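Local coordinates for periplasmic cell division protein (SufI) (Aquifex aeolicus, PDB 6SYY) that is a multicopper oxidase that binds copper ions and probably couples oxidation of its substrates to reduction of dioxygen, at residues Phe250-Gly255 with Ile301-Asp306; His451-His456 with Val481-Met486. All coordinates share one frame; numbering follows the deposited sequence.

Interaction 1: Phe250-Gly255 with Ile301-Asp306; sequences FRILNG and IDILVD
F250 and I252 face I303 and I301 across two antiparallel strands, and in each of these two pairs the backbones exchange two hydrogen bonds. F250 N reaches I303 O at 2.9 Å, and I303 N returns the bond to F250 O at 3.0 Å, nearly straight at 171°. The I252-I301 pair repeats the pattern with two slightly more bent bonds. Between them, D302 CA sends its C-H toward F250 O.

The tight side is the apolar one, carrying F250, I252, I301, I303 and V305. I303 turns CG1 into the space between its own backbone N and carbonyl carbon (chi1 64°), and this brings the branch over to the neighbouring strand: CG1 lies 3.9 Å from F250 CB, and its terminal CD1 is 3.8 Å from I252 CD1. V305 meets the F250 ring at its edge, in the ring plane, with CG2 3.8 Å from ring atom CD2. F274 of the adjoining strand 270-279 and I293 of strand 293-295 pack against this group, and F366 meets the F250 ring.

On the other face the cross-strand contact is looser, the charged pair R251-D302, CA to CA 4.5 Å and not hydrogen-bonded through the backbone. D302 OD2 sits over one face of the guanidinium, 3.5 Å from R251 NH1, with carboxylate and guanidinium planes 83° apart. No N-H of R251 points at that oxygen, so this pair attracts by charge alone; OD2 has its main partner in R249. R251 is held by D200 and T155, and T155 also bonds D302 OD1. These partners probably keep both charges stable in a buried setting.

Strand 247-254 thus runs between 200-208, parallel to it, and the antiparallel 300-306, in a mixed sheet of the second cupredoxin-like region of a multicopper oxidase.

Interaction 2: His451-His456 with Val481-Met486; sequences HPMHIH and VIVAPM. With CU (copper (II) ion), chain B; CU (copper (II) ion), chain C.
H451 and V483, then M453 and V481, form antiparallel hydrogen-bonded pairs, with P452 and I482 as the non-hydrogen-bonded pair between them and the short strands 141° apart in direction. M453 N to V481 O is the shortest link, at 2.9 Å. The weakest geometry is V483 N to H451 O: the donor stands above the carbonyl plane and the angle at hydrogen is only 140°.

H451, M453, V481 and V483 share a face. The M453 chain touches through its base, CG lying 4.1 Å from V483 CG2; bends at chi2 and chi3 then carry the sulfur away from the partner strand. Y443 and V489, from the facing sheet, cover this side, making the interior of a cupredoxin beta sandwich. Within it, H451-P452-M453-H454-I455-H456 is the H-x-x-H-x-H copper motif of multicopper oxidases.

H451 ND1 binds one copper at 2.2 Å, completed by C509 and H514 as the type 1 site, while its NE2 is held by T447. At the far end H456 NE2 binds another copper at 2.1 Å, alongside H161 and H508. H454, its ring edge turned to that same ion, gives NE2 to a further copper shared with H118; D479 O, just before strand 480-483, takes the bond from ND1 and so fixes the ring's rotation.

How the interactions relate
Interaction 1 closes before interaction 2 opens along the chain, and the two belong to different cupredoxin-like regions: 250-255 with 301-306 to the middle one, 451-456 with 481-486 to the C-terminal one. They share no sheet. Their centres lie 20 Å apart and their nearest atoms about 8 Å, without touching. The regions do meet around them: I301 packs on T473, in the loop leading to strand 480-483, and I482 packs on A296 and E299, just ahead of strand 300-306. Interaction 1 binds no copper; its I301 side chain is about 11 Å from that of the copper ligand H120. Interaction 2 carries ligands of the type 1 site at one end of its first strand and of the trinuclear cluster at the other.

Interaction 1: Phe250-Gly255 with Ile301-Asp306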
ATOM      1  N   PHE A 250       8.336  12.361   0.166  1.00 28.81           N
ATOM      2  CA  PHE A 250       8.148  11.223  -0.725  1.00 30.82           C
ATOM      3  C   PHE A 250       7.142  10.269  -0.102  1.00 29.20           C
ATOM      4  O   PHE A 250       7.314   9.835   1.044  1.00 31.08           O
ATOM      5  CB  PHE A 250       9.471  10.514  -1.006  1.00 21.66           C
ATOM      6  CG  PHE A 250      10.487  11.386  -1.678  1.00 26.42           C
ATOM      7  CD1 PHE A 250      10.364  11.703  -3.021  1.00 24.30           C
ATOM      8  CD2 PHE A 250      11.561  11.895  -0.967  1.00 23.86           C
ATOM      9  CE1 PHE A 250      11.296  12.513  -3.643  1.00 51.45           C
ATOM     10  CE2 PHE A 250      12.496  12.704  -1.584  1.00 26.01           C
ATOM     11  CZ  PHE A 250      12.364  13.014  -2.923  1.00 35.17           C
ATOM     12  N   ARG A 251       6.090   9.958  -0.853  1.00 24.59           N
ATOM     13  CA  ARG A 251       5.072   8.993  -0.450  1.00 18.07           C
ATOM     14  C   ARG A 251       5.447   7.658  -1.072  1.00 17.44           C
ATOM     15  O   ARG A 251       5.132   7.391  -2.234  1.00 24.47           O
ATOM     16  CB  ARG A 251       3.686   9.443  -0.887  1.00 18.84           C
ATOM     17  CG  ARG A 251       3.263  10.747  -0.259  1.00 23.04           C
ATOM     18  CD  ARG A 251       1.986  11.249  -0.876  1.00 20.76           C
ATOM     19  NE  ARG A 251       1.655  12.583  -0.389  1.00 27.28           N
ATOM     20  CZ  ARG A 251       0.763  12.831   0.563  1.00 49.14           C
ATOM     21  NH1 ARG A 251       0.100  11.832   1.138  1.00 30.23           N
ATOM     22  NH2 ARG A 251       0.533  14.080   0.936  1.00 24.06           N
ATOM     23  N   ILE A 252       6.135   6.826  -0.299  1.00 28.96           N
ATOM     24  CA  ILE A 252       6.620   5.551  -0.813  1.00 28.75           C
ATOM     25  C   ILE A 252       5.504   4.524  -0.693  1.00 39.16           C
ATOM     26  O   ILE A 252       4.978   4.283   0.398  1.00 33.06           O
ATOM     27  CB  ILE A 252       7.880   5.096  -0.068  1.00 26.29           C
ATOM     28  CG1 ILE A 252       8.987   6.144  -0.219  1.00 21.60           C
ATOM     29  CG2 ILE A 252       8.327   3.740  -0.591  1.00 18.08           C
ATOM     30  CD1 ILE A 252      10.164   5.917   0.686  1.00 16.99           C
ATOM     31  N   LEU A 253       5.130   3.929  -1.818  1.00 20.14           N
ATOM     32  CA  LEU A 253       4.112   2.890  -1.863  1.00 23.22           C
ATOM     33  C   LEU A 253       4.734   1.660  -2.500  1.00 30.49           C
ATOM     34  O   LEU A 253       5.168   1.711  -3.656  1.00 27.68           O
ATOM     35  CB  LEU A 253       2.882   3.355  -2.650  1.00 31.49           C
ATOM     36  CG  LEU A 253       1.654   2.442  -2.671  1.00 26.65           C
ATOM     37  CD1 LEU A 253       0.402   3.276  -2.874  1.00 54.71           C
ATOM     38  CD2 LEU A 253       1.750   1.384  -3.759  1.00 18.05           C
ATOM     39  N   ASN A 254       4.792   0.567  -1.746  1.00 20.64           N
ATOM     40  CA  ASN A 254       5.282  -0.697  -2.284  1.00 16.97           C
ATOM     41  C   ASN A 254       4.138  -1.346  -3.044  1.00 41.16           C
ATOM     42  O   ASN A 254       3.219  -1.911  -2.446  1.00 26.20           O
ATOM     43  CB  ASN A 254       5.797  -1.604  -1.174  1.00 20.04           C
ATOM     44  CG  ASN A 254       6.456  -2.859  -1.710  1.00 26.54           C
ATOM     45  OD1 ASN A 254       6.240  -3.248  -2.859  1.00 26.33           O
ATOM     46  ND2 ASN A 254       7.263  -3.503  -0.875  1.00 18.14           N
ATOM     47  N   GLY A 255       4.189  -1.255  -4.372  1.00 27.95           N
ATOM     48  CA  GLY A 255       3.182  -1.857  -5.220  1.00 18.95           C
ATOM     49  C   GLY A 255       3.671  -3.142  -5.848  1.00 22.43           C
ATOM     50  O   GLY A 255       3.173  -3.559  -6.895  1.00 28.73           O
ATOM     51  N   ILE A 301       4.876   4.405   3.329  1.00 23.24           N
ATOM     52  CA  ILE A 301       5.683   5.185   4.261  1.00 19.10           C
ATOM     53  C   ILE A 301       5.870   6.574   3.664  1.00 33.12           C
ATOM     54  O   ILE A 301       6.399   6.712   2.554  1.00 28.67           O
ATOM     55  CB  ILE A 301       7.042   4.519   4.536  1.00 23.05           C
ATOM     56  CG1 ILE A 301       6.864   3.034   4.858  1.00 29.51           C
ATOM     57  CG2 ILE A 301       7.768   5.224   5.679  1.00 17.97           C
ATOM     58  CD1 ILE A 301       6.073   2.766   6.127  1.00 28.63           C
ATOM     59  N   ASP A 302       5.417   7.597   4.388  1.00 23.61           N
ATOM     60  CA  ASP A 302       5.685   8.985   4.030  1.00 26.58           C
ATOM     61  C   ASP A 302       6.956   9.444   4.734  1.00 26.49           C
ATOM     62  O   ASP A 302       7.061   9.341   5.963  1.00 30.97           O
ATOM     63  CB  ASP A 302       4.518   9.892   4.424  1.00 31.56           C
ATOM     64  CG  ASP A 302       3.299   9.705   3.539  1.00 48.77           C
ATOM     65  OD1 ASP A 302       2.871   8.548   3.339  1.00 54.16           O
ATOM     66  OD2 ASP A 302       2.760  10.723   3.053  1.00 53.39           O
ATOM     67  N   ILE A 303       7.915   9.949   3.961  1.00 27.97           N
ATOM     68  CA  ILE A 303       9.174  10.422   4.520  1.00 31.71           C
ATOM     69  C   ILE A 303       9.432  11.858   4.091  1.00 28.57           C
ATOM     70  O   ILE A 303       8.958  12.313   3.045  1.00 24.22           O
ATOM     71  CB  ILE A 303      10.375   9.534   4.122  1.00 39.16           C
ATOM     72  CG1 ILE A 303      10.604   9.586   2.607  1.00 23.58           C
ATOM     73  CG2 ILE A 303      10.181   8.107   4.638  1.00 31.11           C
ATOM     74  CD1 ILE A 303      11.923   8.976   2.160  1.00 18.45           C
ATOM     75  N   LEU A 304      10.185  12.571   4.926  1.00 34.54           N
ATOM     76  CA  LEU A 304      10.754  13.872   4.598  1.00 28.89           C
ATOM     77  C   LEU A 304      12.256  13.711   4.425  1.00 25.66           C
ATOM     78  O   LEU A 304      12.920  13.104   5.272  1.00 23.53           O
ATOM     79  CB  LEU A 304      10.468  14.909   5.689  1.00 34.38           C
ATOM     80  CG  LEU A 304       9.041  15.419   5.919  1.00 27.15           C
ATOM     81  CD1 LEU A 304       9.021  16.419   7.066  1.00 24.50           C
ATOM     82  CD2 LEU A 304       8.448  16.035   4.658  1.00 27.48           C
ATOM     83  N   VAL A 305      12.784  14.239   3.327  1.00 27.67           N
ATOM     84  CA  VAL A 305      14.213  14.207   3.042  1.00 27.01           C
ATOM     85  C   VAL A 305      14.672  15.643   2.850  1.00 38.28           C
ATOM     86  O   VAL A 305      14.130  16.366   2.004  1.00 27.44           O
ATOM     87  CB  VAL A 305      14.536  13.356   1.804  1.00 25.04           C
ATOM     88  CG1 VAL A 305      16.037  13.287   1.593  1.00 28.27           C
ATOM     89  CG2 VAL A 305      13.959  11.963   1.957  1.00 29.71           C
ATOM     90  N   ASP A 306      15.659  16.060   3.638  1.00 24.99           N
ATOM     91  CA  ASP A 306      16.164  17.429   3.582  1.00 23.45           C
ATOM     92  C   ASP A 306      17.417  17.416   2.716  1.00 32.69           C
ATOM     93  O   ASP A 306      18.523  17.158   3.191  1.00 30.89           O
ATOM     94  CB  ASP A 306      16.437  17.970   4.979  1.00 27.35           C
ATOM     95  CG  ASP A 306      16.625  19.477   4.992  1.00 33.95           C
ATOM     96  OD1 ASP A 306      16.903  20.047   3.921  1.00 46.44           O
ATOM     97  OD2 ASP A 306      16.496  20.092   6.071  1.00 34.66           O
TER

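Interaction 2: His451-His456 with Val481-Met486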
ATOM      1  N   HIS A 451       5.222 -12.561   6.108  1.00 26.45           N
ATOM      2  CA  HIS A 451       3.905 -12.238   5.574  1.00 23.57           C
ATOM      3  C   HIS A 451       3.500 -10.835   5.999  1.00 25.87           C
ATOM      4  O   HIS A 451       3.400 -10.553   7.199  1.00 27.76           O
ATOM      5  CB  HIS A 451       2.855 -13.243   6.051  1.00 29.08           C
ATOM      6  CG  HIS A 451       3.210 -14.666   5.767  1.00 26.32           C
ATOM      7  ND1 HIS A 451       3.107 -15.221   4.511  1.00 30.65           N
ATOM      8  CD2 HIS A 451       3.675 -15.648   6.577  1.00 34.06           C
ATOM      9  CE1 HIS A 451       3.492 -16.484   4.558  1.00 30.27           C
ATOM     10  NE2 HIS A 451       3.842 -16.767   5.800  1.00 33.86           N
ATOM     11  N   PRO A 452       3.266  -9.933   5.059  1.00 27.18           N
ATOM     12  CA  PRO A 452       2.679  -8.638   5.423  1.00 20.92           C
ATOM     13  C   PRO A 452       1.170  -8.762   5.559  1.00 27.34           C
ATOM     14  O   PRO A 452       0.449  -8.813   4.558  1.00 29.53           O
ATOM     15  CB  PRO A 452       3.092  -7.729   4.258  1.00 26.10           C
ATOM     16  CG  PRO A 452       3.172  -8.661   3.081  1.00 31.02           C
ATOM     17  CD  PRO A 452       3.540 -10.035   3.615  1.00 38.58           C
ATOM     18  N   MET A 453       0.684  -8.834   6.793  1.00 29.33           N
ATOM     19  CA  MET A 453      -0.716  -9.138   7.057  1.00 25.35           C
ATOM     20  C   MET A 453      -1.549  -7.865   7.059  1.00 24.71           C
ATOM     21  O   MET A 453      -1.217  -6.892   7.745  1.00 24.21           O
ATOM     22  CB  MET A 453      -0.864  -9.878   8.387  1.00 29.00           C
ATOM     23  CG  MET A 453      -0.196 -11.245   8.407  1.00 27.61           C
ATOM     24  SD  MET A 453      -0.836 -12.348   7.127  1.00 32.04           S
ATOM     25  CE  MET A 453      -2.581 -12.382   7.545  1.00 34.48           C
ATOM     26  N   HIS A 454      -2.638  -7.883   6.300  1.00 26.68           N
ATOM     27  CA  HIS A 454      -3.500  -6.728   6.106  1.00 17.86           C
ATOM     28  C   HIS A 454      -4.917  -7.082   6.533  1.00 34.06           C
ATOM     29  O   HIS A 454      -5.411  -8.174   6.231  1.00 30.55           O
ATOM     30  CB  HIS A 454      -3.458  -6.282   4.634  1.00 17.78           C
ATOM     31  CG  HIS A 454      -4.432  -5.200   4.289  1.00 30.11           C
ATOM     32  ND1 HIS A 454      -4.443  -3.974   4.919  1.00 34.95           N
ATOM     33  CD2 HIS A 454      -5.418  -5.154   3.360  1.00 34.97           C
ATOM     34  CE1 HIS A 454      -5.402  -3.225   4.404  1.00 34.13           C
ATOM     35  NE2 HIS A 454      -6.008  -3.917   3.456  1.00 29.12           N
ATOM     36  N   ILE A 455      -5.561  -6.176   7.264  1.00 24.01           N
ATOM     37  CA  ILE A 455      -6.984  -6.281   7.570  1.00 39.42           C
ATOM     38  C   ILE A 455      -7.701  -5.132   6.881  1.00 37.29           C
ATOM     39  O   ILE A 455      -7.167  -4.020   6.784  1.00 34.61           O
ATOM     40  CB  ILE A 455      -7.277  -6.271   9.086  1.00 37.73           C
ATOM     41  CG1 ILE A 455      -6.761  -4.987   9.736  1.00 54.14           C
ATOM     42  CG2 ILE A 455      -6.680  -7.489   9.766  1.00 30.99           C
ATOM     43  CD1 ILE A 455      -7.181  -4.834  11.180  1.00 60.72           C
ATOM     44  N   HIS A 456      -8.897  -5.409   6.381  1.00 26.20           N
ATOM     45  CA  HIS A 456      -9.766  -4.374   5.851  1.00 26.74           C
ATOM     46  C   HIS A 456     -10.611  -3.784   6.977  1.00 30.75           C
ATOM     47  O   HIS A 456     -10.727  -4.356   8.063  1.00 28.61           O
ATOM     48  CB  HIS A 456     -10.672  -4.935   4.750  1.00 25.41           C
ATOM     49  CG  HIS A 456      -9.933  -5.403   3.533  1.00 42.54           C
ATOM     50  ND1 HIS A 456     -10.542  -5.545   2.305  1.00 39.23           N
ATOM     51  CD2 HIS A 456      -8.641  -5.769   3.356  1.00 50.34           C
ATOM     52  CE1 HIS A 456      -9.657  -5.975   1.423  1.00 41.86           C
ATOM     53  NE2 HIS A 456      -8.496  -6.118   2.035  1.00 34.12           N
ATOM     54  N   VAL A 481       1.036  -5.019   8.545  1.00 24.42           N
ATOM     55  CA  VAL A 481       2.157  -5.210   9.463  1.00 19.16           C
ATOM     56  C   VAL A 481       3.019  -6.368   8.976  1.00 33.97           C
ATOM     57  O   VAL A 481       2.504  -7.436   8.627  1.00 32.47           O
ATOM     58  CB  VAL A 481       1.688  -5.438  10.915  1.00 25.35           C
ATOM     59  CG1 VAL A 481       0.767  -6.646  11.019  1.00 26.02           C
ATOM     60  CG2 VAL A 481       2.896  -5.583  11.850  1.00 20.06           C
ATOM     61  N   ILE A 482       4.334  -6.145   8.943  1.00 23.66           N
ATOM     62  CA  ILE A 482       5.279  -7.194   8.578  1.00 30.98           C
ATOM     63  C   ILE A 482       5.369  -8.198   9.714  1.00 33.29           C
ATOM     64  O   ILE A 482       5.558  -7.824  10.879  1.00 27.17           O
ATOM     65  CB  ILE A 482       6.662  -6.594   8.277  1.00 37.30           C
ATOM     66  CG1 ILE A 482       6.605  -5.657   7.070  1.00 30.04           C
ATOM     67  CG2 ILE A 482       7.691  -7.697   8.065  1.00 25.19           C
ATOM     68  CD1 ILE A 482       7.919  -4.969   6.784  1.00 21.45           C
ATOM     69  N   VAL A 483       5.247  -9.480   9.382  1.00 29.00           N
ATOM     70  CA  VAL A 483       5.394 -10.560  10.352  1.00 24.27           C
ATOM     71  C   VAL A 483       6.494 -11.474   9.832  1.00 48.78           C
ATOM     72  O   VAL A 483       6.268 -12.260   8.904  1.00 26.89           O
ATOM     73  CB  VAL A 483       4.087 -11.324  10.574  1.00 26.45           C
ATOM     74  CG1 VAL A 483       4.269 -12.377  11.662  1.00 27.75           C
ATOM     75  CG2 VAL A 483       2.966 -10.355  10.937  1.00 20.71           C
ATOM     76  N   ALA A 484       7.682 -11.382  10.434  1.00 23.22           N
ATOM     77  CA  ALA A 484       8.852 -12.106   9.962  1.00 31.56           C
ATOM     78  C   ALA A 484       8.730 -13.596  10.277  1.00 24.78           C
ATOM     79  O   ALA A 484       7.912 -13.994  11.111  1.00 25.85           O
ATOM     80  CB  ALA A 484      10.115 -11.535  10.604  1.00 28.94           C
ATOM     81  N   PRO A 485       9.528 -14.442   9.620  1.00 48.19           N
ATOM     82  CA  PRO A 485       9.500 -15.876   9.937  1.00 39.47           C
ATOM     83  C   PRO A 485       9.720 -16.120  11.420  1.00 33.33           C
ATOM     84  O   PRO A 485      10.602 -15.523  12.040  1.00 37.98           O
ATOM     85  CB  PRO A 485      10.649 -16.445   9.099  1.00 34.04           C
ATOM     86  CG  PRO A 485      10.751 -15.528   7.950  1.00 32.66           C
ATOM     87  CD  PRO A 485      10.428 -14.159   8.487  1.00 28.86           C
ATOM     88  N   MET A 486       8.889 -16.991  11.991  1.00 47.89           N
ATOM     89  CA  MET A 486       8.972 -17.392  13.395  1.00 75.20           C
ATOM     90  C   MET A 486       8.777 -16.215  14.351  1.00 27.55           C
ATOM     91  O   MET A 486       9.211 -16.270  15.505  1.00 37.41           O
ATOM     92  CB  MET A 486      10.298 -18.111  13.690  1.00 36.35           C
ATOM     93  CG  MET A 486      10.574 -19.300  12.769  1.00 43.65           C
ATOM     94  SD  MET A 486       9.195 -20.474  12.689  1.00 80.64           S
ATOM     95  CE  MET A 486       9.830 -21.689  11.532  1.00 50.61           C
TER
HETATM   96 CU    CU B 701       1.881 -14.353   2.922  0.65 24.27          CU
HETATM   97 CU    CU C 702      -7.239  -6.667   0.504  0.60 34.80          CU